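Local atomic coordinates of pirin-like protein YhaK (Escherichia coli, PDB entry 2VEC), a protein that belongs to the pirin family of bicupins, lacks quercetin 2,3-dioxygenase activity and is thought to be sensitive to the redox state of the cell. Residues 71-82 / 121-131; 186-197 / 238-249. All coordinates share one frame; numbering follows the deposited sequence.

Contact 1 (71-82 / 121-131); sequences LAPGAAFQPRTY and GVSYSEHNLSK
Asn128 reaches from strand 124-128 into the turn that precedes strand 76-80. Its CB lies 3.4 Å from Ala75 O, the same oxygen that accepts a hydrogen bond from Asn128 N. CG sits anti to the backbone N (chi1 -177°), which carries the amide under the type II turn Ala72-Ala75. At the tip, ND2 makes weak hydrogen bonds to Leu71 O and Ala72 O, both at 3.2 Å. ND2 also donates to Lys133 O. OD1 turns back to its own segment and accepts from Ser130 N, an Asx turn. Ser130 O in turn accepts from Gly74 N at 2.7 Å.

The two strands are antiparallel. They are the outermost strand, 76-80, and its neighbour, 124-128, in the four-stranded sheet of the N-terminal cupin barrel. Arg80 and Tyr124 pair through two backbone bonds. Just beyond the strand, Tyr82 CD2 comes to Tyr124 CD2 at 3.6 Å, the ring planes 43° apart. The Glu126 carboxylate lies beside Phe77, OE1 3.3 Å from CD2 at the ring edge. Its OE2 is bound by Arg137 and Tyr98. Leu71 CD2 covers one face of the Phe77 ring. On the other side of the sheet, Ala76 CB packs 3.3 Å from His127 ND1.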
loop_
_atom_site.group_PDB
_atom_site.type_symbol
_atom_site.label_atom_id
_atom_site.label_comp_id
_atom_site.label_asym_id
_atom_site.label_seq_id
_atom_site.Cartn_x
_atom_site.Cartn_y
_atom_site.Cartn_z
ATOM N N LEU A 71 -16.447 1.046 -2.240
ATOM C CA LEU A 71 -17.704 0.385 -1.848
ATOM C C LEU A 71 -18.801 1.415 -1.574
ATOM O O LEU A 71 -18.578 2.362 -0.812
ATOM C CB LEU A 71 -17.489 -0.447 -0.573
ATOM C CG LEU A 71 -16.995 -1.897 -0.620
ATOM C CD1 LEU A 71 -16.795 -2.396 0.812
ATOM C CD2 LEU A 71 -17.981 -2.819 -1.336
ATOM N N ALA A 72 -19.983 1.216 -2.174
ATOM C CA ALA A 72 -21.139 2.113 -2.001
ATOM C C ALA A 72 -21.716 2.057 -0.568
ATOM O O ALA A 72 -21.515 1.052 0.139
ATOM C CB ALA A 72 -22.222 1.760 -3.030
ATOM N N PRO A 73 -22.405 3.140 -0.123
ATOM C CA PRO A 73 -23.171 3.103 1.149
ATOM C C PRO A 73 -23.897 1.759 1.368
ATOM O O PRO A 73 -24.512 1.234 0.424
ATOM C CB PRO A 73 -24.213 4.222 0.964
ATOM C CG PRO A 73 -23.610 5.183 -0.021
ATOM C CD PRO A 73 -22.459 4.474 -0.782
ATOM N N GLY A 74 -23.778 1.183 2.577
ATOM C CA GLY A 74 -24.368 -0.153 2.831
ATOM C C GLY A 74 -23.632 -1.389 2.254
ATOM O O GLY A 74 -23.896 -2.514 2.691
ATOM N N ALA A 75 -22.720 -1.199 1.285
ATOM C CA ALA A 75 -22.153 -2.320 0.506
ATOM C C ALA A 75 -21.113 -3.157 1.253
ATOM O O ALA A 75 -20.597 -2.743 2.296
ATOM C CB ALA A 75 -21.579 -1.820 -0.821
ATOM N N ALA A 76 -20.797 -4.332 0.701
ATOM C CA ALA A 76 -19.947 -5.309 1.383
ATOM C C ALA A 76 -19.558 -6.484 0.489
ATOM O O ALA A 76 -20.414 -7.285 0.106
ATOM C CB ALA A 76 -20.651 -5.830 2.653
ATOM N N PHE A 77 -18.266 -6.600 0.192
ATOM C CA PHE A 77 -17.735 -7.739 -0.562
ATOM C C PHE A 77 -18.044 -9.071 0.117
ATOM O O PHE A 77 -18.120 -9.155 1.353
ATOM C CB PHE A 77 -16.225 -7.606 -0.733
ATOM C CG PHE A 77 -15.798 -6.386 -1.503
ATOM C CD1 PHE A 77 -16.340 -6.106 -2.763
ATOM C CD2 PHE A 77 -14.832 -5.533 -0.978
ATOM C CE1 PHE A 77 -15.927 -4.979 -3.482
ATOM C CE2 PHE A 77 -14.412 -4.398 -1.689
ATOM C CZ PHE A 77 -14.953 -4.122 -2.943
ATOM N N GLN A 78 -18.224 -10.116 -0.688
ATOM C CA GLN A 78 -18.535 -11.434 -0.130
ATOM C C GLN A 78 -17.258 -12.102 0.394
ATOM O O GLN A 78 -16.167 -11.865 -0.148
ATOM C CB GLN A 78 -19.294 -12.320 -1.138
ATOM C CG GLN A 78 -18.511 -12.714 -2.409
ATOM C CD GLN A 78 -19.137 -13.912 -3.140
ATOM O OE1 GLN A 78 -20.080 -14.546 -2.642
ATOM N NE2 GLN A 78 -18.614 -14.221 -4.326
ATOM N N PRO A 79 -17.384 -12.925 1.457
ATOM C CA PRO A 79 -16.206 -13.540 2.078
ATOM C C PRO A 79 -15.375 -14.309 1.065
ATOM O O PRO A 79 -15.927 -14.893 0.129
ATOM C CB PRO A 79 -16.804 -14.515 3.097
ATOM C CG PRO A 79 -18.156 -13.985 3.390
ATOM C CD PRO A 79 -18.633 -13.328 2.128
ATOM N N ARG A 80 -14.065 -14.313 1.260
ATOM C CA ARG A 80 -13.145 -14.970 0.340
ATOM C C ARG A 80 -11.894 -15.461 1.064
ATOM O O ARG A 80 -11.487 -14.911 2.098
ATOM C CB ARG A 80 -12.746 -14.030 -0.814
ATOM C CG ARG A 80 -11.926 -12.789 -0.395
ATOM C CD ARG A 80 -11.107 -12.206 -1.551
ATOM N NE ARG A 80 -10.163 -13.203 -2.062
ATOM C CZ ARG A 80 -9.591 -13.160 -3.257
ATOM N NH1 ARG A 80 -9.850 -12.151 -4.073
ATOM N NH2 ARG A 80 -8.763 -14.140 -3.634
ATOM N N THR A 81 -11.302 -16.510 0.516
ATOM C CA THR A 81 -10.012 -16.972 0.984
ATOM C C THR A 81 -8.949 -16.227 0.177
ATOM O O THR A 81 -9.259 -15.600 -0.838
ATOM C CB THR A 81 -9.844 -18.505 0.829
ATOM O OG1 THR A 81 -9.813 -18.851 -0.562
ATOM C CG2 THR A 81 -10.981 -19.272 1.543
ATOM N N TYR A 82 -7.713 -16.261 0.656
ATOM C CA TYR A 82 -6.616 -15.596 -0.026
ATOM C C TYR A 82 -5.516 -16.623 -0.327
ATOM O O TYR A 82 -5.333 -17.578 0.435
ATOM C CB TYR A 82 -6.059 -14.468 0.844
ATOM C CG TYR A 82 -6.949 -13.251 0.928
ATOM C CD1 TYR A 82 -7.131 -12.424 -0.177
ATOM C CD2 TYR A 82 -7.595 -12.913 2.114
ATOM C CE1 TYR A 82 -7.936 -11.313 -0.118
ATOM C CE2 TYR A 82 -8.415 -11.776 2.191
ATOM C CZ TYR A 82 -8.575 -10.985 1.069
ATOM O OH TYR A 82 -9.373 -9.863 1.121
ATOM N N GLY A 121 -7.121 -21.255 4.425
ATOM C CA GLY A 121 -8.507 -21.737 4.511
ATOM C C GLY A 121 -9.445 -20.861 5.333
ATOM O O GLY A 121 -10.586 -21.236 5.579
ATOM N N VAL A 122 -8.976 -19.693 5.765
ATOM C CA VAL A 122 -9.824 -18.807 6.539
ATOM C C VAL A 122 -10.467 -17.828 5.550
ATOM O O VAL A 122 -9.816 -17.395 4.621
ATOM C CB VAL A 122 -9.018 -18.129 7.690
ATOM C CG1 VAL A 122 -9.817 -17.015 8.365
ATOM C CG2 VAL A 122 -8.562 -19.193 8.721
ATOM N N SER A 123 -11.746 -17.520 5.732
ATOM C CA SER A 123 -12.458 -16.583 4.860
ATOM C C SER A 123 -12.507 -15.206 5.493
ATOM O O SER A 123 -12.685 -15.091 6.707
ATOM C CB SER A 123 -13.890 -17.061 4.599
ATOM O OG SER A 123 -13.925 -18.008 3.552
ATOM N N TYR A 124 -12.418 -14.172 4.654
ATOM C CA TYR A 124 -12.305 -12.797 5.100
ATOM C C TYR A 124 -13.330 -11.914 4.420
ATOM O O TYR A 124 -13.530 -12.004 3.212
ATOM C CB TYR A 124 -10.881 -12.261 4.781
ATOM C CG TYR A 124 -9.803 -12.989 5.546
ATOM C CD1 TYR A 124 -9.373 -12.535 6.801
ATOM C CD2 TYR A 124 -9.227 -14.162 5.032
ATOM C CE1 TYR A 124 -8.358 -13.236 7.522
ATOM C CE2 TYR A 124 -8.250 -14.856 5.737
ATOM C CZ TYR A 124 -7.819 -14.395 6.974
ATOM O OH TYR A 124 -6.851 -15.121 7.652
ATOM N N SER A 125 -13.953 -11.032 5.189
ATOM C CA SER A 125 -14.973 -10.151 4.635
ATOM C C SER A 125 -14.698 -8.694 4.972
ATOM O O SER A 125 -14.057 -8.382 5.978
ATOM C CB SER A 125 -16.364 -10.567 5.117
ATOM O OG SER A 125 -16.605 -10.127 6.436
ATOM N N GLU A 126 -15.185 -7.806 4.113
ATOM C CA GLU A 126 -14.939 -6.381 4.251
ATOM C C GLU A 126 -16.258 -5.670 4.023
ATOM O O GLU A 126 -16.847 -5.815 2.956
ATOM C CB GLU A 126 -13.884 -5.928 3.228
ATOM C CG GLU A 126 -13.910 -4.425 2.899
ATOM C CD GLU A 126 -12.740 -3.973 2.021
ATOM O OE1 GLU A 126 -12.342 -4.714 1.092
ATOM O OE2 GLU A 126 -12.215 -2.865 2.271
ATOM N N HIS A 127 -16.735 -4.943 5.032
ATOM C CA HIS A 127 -18.041 -4.260 4.943
ATOM C C HIS A 127 -17.894 -2.768 5.147
ATOM O O HIS A 127 -17.195 -2.335 6.067
ATOM C CB HIS A 127 -19.036 -4.722 6.021
ATOM C CG HIS A 127 -19.291 -6.198 6.070
ATOM N ND1 HIS A 127 -18.803 -7.089 5.134
ATOM C CD2 HIS A 127 -20.013 -6.938 6.950
ATOM C CE1 HIS A 127 -19.205 -8.312 5.442
ATOM N NE2 HIS A 127 -19.937 -8.249 6.541
ATOM N N ASN A 128 -18.595 -1.982 4.336
ATOM C CA ASN A 128 -18.668 -0.549 4.569
ATOM C C ASN A 128 -19.591 -0.277 5.775
ATOM O O ASN A 128 -20.750 -0.679 5.769
ATOM C CB ASN A 128 -19.164 0.162 3.301
ATOM C CG ASN A 128 -19.203 1.676 3.437
ATOM O OD1 ASN A 128 -19.001 2.224 4.539
ATOM N ND2 ASN A 128 -19.485 2.370 2.304
ATOM N N LEU A 129 -19.063 0.394 6.803
ATOM C CA LEU A 129 -19.836 0.652 8.022
ATOM C C LEU A 129 -20.918 1.728 7.880
ATOM O O LEU A 129 -21.814 1.813 8.736
ATOM C CB LEU A 129 -18.904 0.986 9.194
ATOM C CG LEU A 129 -18.247 -0.206 9.902
ATOM C CD1 LEU A 129 -17.033 0.237 10.708
ATOM C CD2 LEU A 129 -19.284 -0.890 10.800
ATOM N N SER A 130 -20.847 2.554 6.824
ATOM C CA SER A 130 -21.854 3.617 6.640
ATOM C C SER A 130 -23.034 3.210 5.739
ATOM O O SER A 130 -22.823 2.580 4.688
ATOM C CB SER A 130 -21.221 4.896 6.076
ATOM O OG SER A 130 -22.239 5.920 5.985
ATOM N N LYS A 131 -24.260 3.552 6.158
ATOM C CA LYS A 131 -25.462 3.281 5.340
ATOM C C LYS A 131 -25.745 4.452 4.428
ATOM O O LYS A 131 -26.537 4.382 3.468
ATOM C CB LYS A 131 -26.636 2.830 6.244
ATOM C CG LYS A 131 -26.173 1.855 7.364
ATOM C CD LYS A 131 -27.387 1.009 7.990
ATOM C CE LYS A 131 -26.611 0.468 9.476
ATOM N NZ LYS A 131 -27.965 -0.302 10.089
HETATM O O HOH W 1 -7.063 -17.689 3.248
HETATM O O HOH W 2 -12.007 -9.503 2.074
#

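Contact 2 (186-197 / 238-249); sequences HIVLDKGESANF and NITLVADSPLRA
Two antiparallel strand pairs meet at a corner of the C-terminal cupin barrel. Strand 186-189 pairs with 247-249 in one sheet, and strand 194-197 pairs with 238-243 in the other. The chain passes between the sheets at Asp190-Glu193, a type II turn, and at Asp244-Pro246. Gly192 N bonds to Ala243 O, and Ala243 N to Glu193 O, so the turn is tied to the end of strand 238-243. The Glu193 side chain folds back, and its OE1 accepts from Asp190 N at 2.9 Å.

Apolar side chains fill the angle between the pairs. Leu241 CD1 touches Phe197 CE2 at 3.7 Å and Ile187 CD1 at 3.9 Å, crossing both side chains at about a right angle. Ile187 and Leu189 run alongside Leu247, whose CD2 touches both. Leu189 CB rests on Ala243 CB, 3.8 Å away.

On the face of the sheet that carries Thr240 and Asn196, Asn196 ND2 donates to Thr240 OG1 at 3.0 Å, almost in its own amide plane. In the other strand pair, Arg248 NE donates to His186 NE2 at 3.1 Å, within the imidazole plane, while the guanidinium stands 78° to the ring. The bend at chi3 (63°) turns the Arg248 tip toward the histidine.

In this bond His186 NE2 is the acceptor, which is consistent with an imidazole protonated on ND1; the nearby guanidinium charge would probably favour the neutral form.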
loop_
_atom_site.group_PDB
_atom_site.type_symbol
_atom_site.label_atom_id
_atom_site.label_comp_id
_atom_site.label_asym_id
_atom_site.label_seq_id
_atom_site.Cartn_x
_atom_site.Cartn_y
_atom_site.Cartn_z
ATOM N N HIS A 186 4.818 5.777 3.374
ATOM C CA HIS A 186 3.691 6.634 2.956
ATOM C C HIS A 186 4.215 8.049 2.877
ATOM O O HIS A 186 4.839 8.525 3.822
ATOM C CB HIS A 186 2.550 6.534 3.967
ATOM C CG HIS A 186 1.332 7.361 3.593
ATOM N ND1 HIS A 186 0.774 8.283 4.448
ATOM C CD2 HIS A 186 0.559 7.375 2.475
ATOM C CE1 HIS A 186 -0.259 8.872 3.864
ATOM N NE2 HIS A 186 -0.435 8.320 2.672
ATOM N N ILE A 187 3.972 8.710 1.741
ATOM C CA ILE A 187 4.549 10.024 1.418
ATOM C C ILE A 187 3.467 11.069 1.217
ATOM O O ILE A 187 2.524 10.830 0.499
ATOM C CB ILE A 187 5.402 9.917 0.086
ATOM C CG1 ILE A 187 6.630 9.060 0.337
ATOM C CG2 ILE A 187 5.883 11.316 -0.435
ATOM C CD1 ILE A 187 6.548 7.655 -0.267
ATOM N N VAL A 188 3.588 12.222 1.866
ATOM C CA VAL A 188 2.609 13.303 1.684
ATOM C C VAL A 188 3.430 14.557 1.490
ATOM O O VAL A 188 4.103 15.000 2.432
ATOM C CB VAL A 188 1.632 13.455 2.929
ATOM C CG1 VAL A 188 0.556 14.536 2.653
ATOM C CG2 VAL A 188 0.952 12.077 3.247
ATOM N N LEU A 189 3.385 15.122 0.293
ATOM C CA LEU A 189 4.235 16.288 -0.058
ATOM C C LEU A 189 3.411 17.354 -0.751
ATOM O O LEU A 189 2.478 17.004 -1.497
ATOM C CB LEU A 189 5.367 15.872 -1.024
ATOM C CG LEU A 189 6.421 14.876 -0.498
ATOM C CD1 LEU A 189 7.382 14.375 -1.584
ATOM C CD2 LEU A 189 7.187 15.402 0.743
ATOM N N ASP A 190 3.775 18.618 -0.532
ATOM C CA ASP A 190 3.272 19.753 -1.316
ATOM C C ASP A 190 4.065 19.806 -2.619
ATOM O O ASP A 190 5.183 19.272 -2.704
ATOM C CB ASP A 190 3.425 21.095 -0.559
ATOM C CG ASP A 190 2.593 21.161 0.734
ATOM O OD1 ASP A 190 1.503 20.559 0.784
ATOM O OD2 ASP A 190 3.007 21.847 1.701
ATOM N N LYS A 191 3.490 20.443 -3.631
ATOM C CA LYS A 191 4.147 20.600 -4.924
ATOM C C LYS A 191 5.552 21.160 -4.731
ATOM O O LYS A 191 5.756 22.128 -3.975
ATOM C CB LYS A 191 3.317 21.509 -5.837
ATOM C CG LYS A 191 3.842 21.638 -7.238
ATOM C CD LYS A 191 2.997 22.632 -8.030
ATOM C CE LYS A 191 3.485 22.773 -9.459
ATOM N NZ LYS A 191 4.554 23.777 -9.589
ATOM N N GLY A 192 6.518 20.530 -5.381
ATOM C CA GLY A 192 7.896 20.993 -5.334
ATOM C C GLY A 192 8.693 20.504 -4.132
ATOM O O GLY A 192 9.893 20.751 -4.076
ATOM N N GLU A 193 8.034 19.836 -3.177
ATOM C CA GLU A 193 8.721 19.262 -2.003
ATOM C C GLU A 193 9.362 17.927 -2.399
ATOM O O GLU A 193 8.963 17.314 -3.388
ATOM C CB GLU A 193 7.746 19.004 -0.842
ATOM C CG GLU A 193 7.201 20.226 -0.114
ATOM C CD GLU A 193 6.730 19.885 1.316
ATOM O OE1 GLU A 193 5.765 19.099 1.503
ATOM O OE2 GLU A 193 7.312 20.449 2.270
ATOM N N SER A 194 10.352 17.479 -1.631
ATOM C CA SER A 194 11.013 16.202 -1.934
ATOM C C SER A 194 11.278 15.384 -0.681
ATOM O O SER A 194 11.327 15.936 0.429
ATOM C CB SER A 194 12.333 16.436 -2.684
ATOM O OG SER A 194 13.189 17.273 -1.963
ATOM N N ALA A 195 11.480 14.085 -0.871
ATOM C CA ALA A 195 11.750 13.137 0.218
ATOM C C ALA A 195 12.745 12.112 -0.304
ATOM O O ALA A 195 12.605 11.636 -1.450
ATOM C CB ALA A 195 10.460 12.445 0.674
ATOM N N ASN A 196 13.742 11.786 0.519
ATOM C CA ASN A 196 14.793 10.842 0.122
ATOM C C ASN A 196 14.623 9.518 0.875
ATOM O O ASN A 196 14.214 9.507 2.059
ATOM C CB ASN A 196 16.195 11.460 0.389
ATOM C CG ASN A 196 17.344 10.520 -0.014
ATOM O OD1 ASN A 196 17.974 9.891 0.849
ATOM N ND2 ASN A 196 17.601 10.401 -1.326
ATOM N N PHE A 197 14.959 8.417 0.202
ATOM C CA PHE A 197 14.795 7.051 0.736
ATOM C C PHE A 197 16.051 6.219 0.446
ATOM O O PHE A 197 16.599 6.247 -0.668
ATOM C CB PHE A 197 13.531 6.373 0.178
ATOM C CG PHE A 197 12.281 7.189 0.369
ATOM C CD1 PHE A 197 11.460 6.976 1.480
ATOM C CD2 PHE A 197 11.948 8.191 -0.533
ATOM C CE1 PHE A 197 10.289 7.745 1.680
ATOM C CE2 PHE A 197 10.799 8.981 -0.347
ATOM C CZ PHE A 197 9.967 8.750 0.758
ATOM N N ASN A 238 19.369 4.424 -3.490
ATOM C CA ASN A 238 18.820 5.685 -2.976
ATOM C C ASN A 238 17.902 6.263 -4.003
ATOM O O ASN A 238 18.247 6.313 -5.189
ATOM C CB ASN A 238 19.912 6.742 -2.720
ATOM C CG ASN A 238 20.737 6.459 -1.497
ATOM O OD1 ASN A 238 20.329 6.760 -0.363
ATOM N ND2 ASN A 238 21.942 5.932 -1.712
ATOM N N ILE A 239 16.743 6.732 -3.548
ATOM C CA ILE A 239 15.745 7.300 -4.450
ATOM C C ILE A 239 15.171 8.574 -3.821
ATOM O O ILE A 239 14.840 8.597 -2.626
ATOM C CB ILE A 239 14.564 6.326 -4.729
ATOM C CG1 ILE A 239 15.029 5.025 -5.433
ATOM C CG2 ILE A 239 13.568 7.005 -5.648
ATOM C CD1 ILE A 239 13.888 3.987 -5.600
ATOM N N THR A 240 15.095 9.630 -4.620
ATOM C CA THR A 240 14.509 10.887 -4.184
ATOM C C THR A 240 13.241 11.074 -4.969
ATOM O O THR A 240 13.258 10.912 -6.196
ATOM C CB THR A 240 15.428 12.083 -4.469
ATOM O OG1 THR A 240 16.603 11.957 -3.682
ATOM C CG2 THR A 240 14.737 13.390 -4.098
ATOM N N LEU A 241 12.163 11.411 -4.258
ATOM C CA LEU A 241 10.868 11.651 -4.866
ATOM C C LEU A 241 10.552 13.114 -4.796
ATOM O O LEU A 241 10.715 13.742 -3.735
ATOM C CB LEU A 241 9.767 10.917 -4.095
ATOM C CG LEU A 241 9.877 9.378 -4.026
ATOM C CD1 LEU A 241 8.630 8.853 -3.356
ATOM C CD2 LEU A 241 10.091 8.775 -5.425
ATOM N N VAL A 242 10.030 13.656 -5.894
ATOM C CA VAL A 242 9.759 15.107 -5.946
ATOM C C VAL A 242 8.323 15.317 -6.427
ATOM O O VAL A 242 7.938 14.793 -7.498
ATOM C CB VAL A 242 10.720 15.849 -6.921
ATOM C CG1 VAL A 242 10.435 17.366 -6.926
ATOM C CG2 VAL A 242 12.191 15.575 -6.570
ATOM N N ALA A 243 7.540 16.074 -5.663
ATOM C CA ALA A 243 6.138 16.273 -6.013
ATOM C C ALA A 243 5.965 17.289 -7.129
ATOM O O ALA A 243 6.574 18.350 -7.106
ATOM C CB ALA A 243 5.308 16.669 -4.784
ATOM N N ASP A 244 5.138 16.930 -8.112
ATOM C CA ASP A 244 4.798 17.830 -9.191
ATOM C C ASP A 244 3.416 18.408 -9.056
ATOM O O ASP A 244 3.005 19.223 -9.886
ATOM C CB ASP A 244 4.919 17.107 -10.514
ATOM C CG ASP A 244 6.328 16.741 -10.814
ATOM O OD1 ASP A 244 7.185 17.640 -10.740
ATOM O OD2 ASP A 244 6.580 15.552 -11.066
ATOM N N SER A 245 2.714 17.985 -8.002
ATOM C CA SER A 245 1.476 18.601 -7.530
ATOM C C SER A 245 1.330 18.145 -6.079
ATOM O O SER A 245 2.160 17.356 -5.614
ATOM C CB SER A 245 0.279 18.116 -8.345
ATOM O OG SER A 245 0.102 16.702 -8.236
ATOM N N PRO A 246 0.281 18.596 -5.359
ATOM C CA PRO A 246 0.077 17.995 -4.024
ATOM C C PRO A 246 -0.012 16.478 -4.146
ATOM O O PRO A 246 -0.678 15.989 -5.051
ATOM C CB PRO A 246 -1.250 18.601 -3.566
ATOM C CG PRO A 246 -1.331 19.938 -4.306
ATOM C CD PRO A 246 -0.716 19.649 -5.665
ATOM N N LEU A 247 0.678 15.735 -3.280
ATOM C CA LEU A 247 0.937 14.329 -3.551
ATOM C C LEU A 247 0.641 13.444 -2.336
ATOM O O LEU A 247 0.947 13.825 -1.208
ATOM C CB LEU A 247 2.415 14.179 -3.908
ATOM C CG LEU A 247 2.962 12.772 -4.114
ATOM C CD1 LEU A 247 2.451 12.232 -5.445
ATOM C CD2 LEU A 247 4.489 12.779 -4.025
ATOM N N ARG A 248 0.041 12.273 -2.568
ATOM C CA ARG A 248 0.133 11.184 -1.605
ATOM C C ARG A 248 0.641 10.009 -2.421
ATOM O O ARG A 248 0.132 9.761 -3.537
ATOM C CB ARG A 248 -1.198 10.853 -0.968
ATOM C CG ARG A 248 -1.601 11.828 0.145
ATOM C CD ARG A 248 -2.862 11.330 0.823
ATOM N NE ARG A 248 -2.715 10.038 1.496
ATOM C CZ ARG A 248 -3.704 9.501 2.206
ATOM N NH1 ARG A 248 -4.861 10.187 2.311
ATOM N NH2 ARG A 248 -3.542 8.325 2.795
ATOM N N ALA A 249 1.639 9.300 -1.892
ATOM C CA ALA A 249 2.234 8.203 -2.621
ATOM C C ALA A 249 2.713 7.111 -1.674
ATOM O O ALA A 249 2.830 7.333 -0.453
ATOM C CB ALA A 249 3.434 8.726 -3.450
#

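How the contacts relate
Contact 1 and contact 2 lie in the two cupin domains of one monomer. Both segments of contact 1 precede those of contact 2 in the sequence. The two centres are about 32 Å apart, on opposite sides of the centre of the chain. The nearest atoms are about 14 Å apart. Both contacts join the first strand in chain order of a four-stranded sheet to its last, in the order 1-4-2-3. Strands 76-80 and 194-198 thus hold matching edge positions. Contact 2 also takes in a pair from the larger sheet of its domain; contact 1 touches the larger sheet of its own domain at Leu71, the end of strand 63-71. The oxidised Cys145 belongs to neither contact.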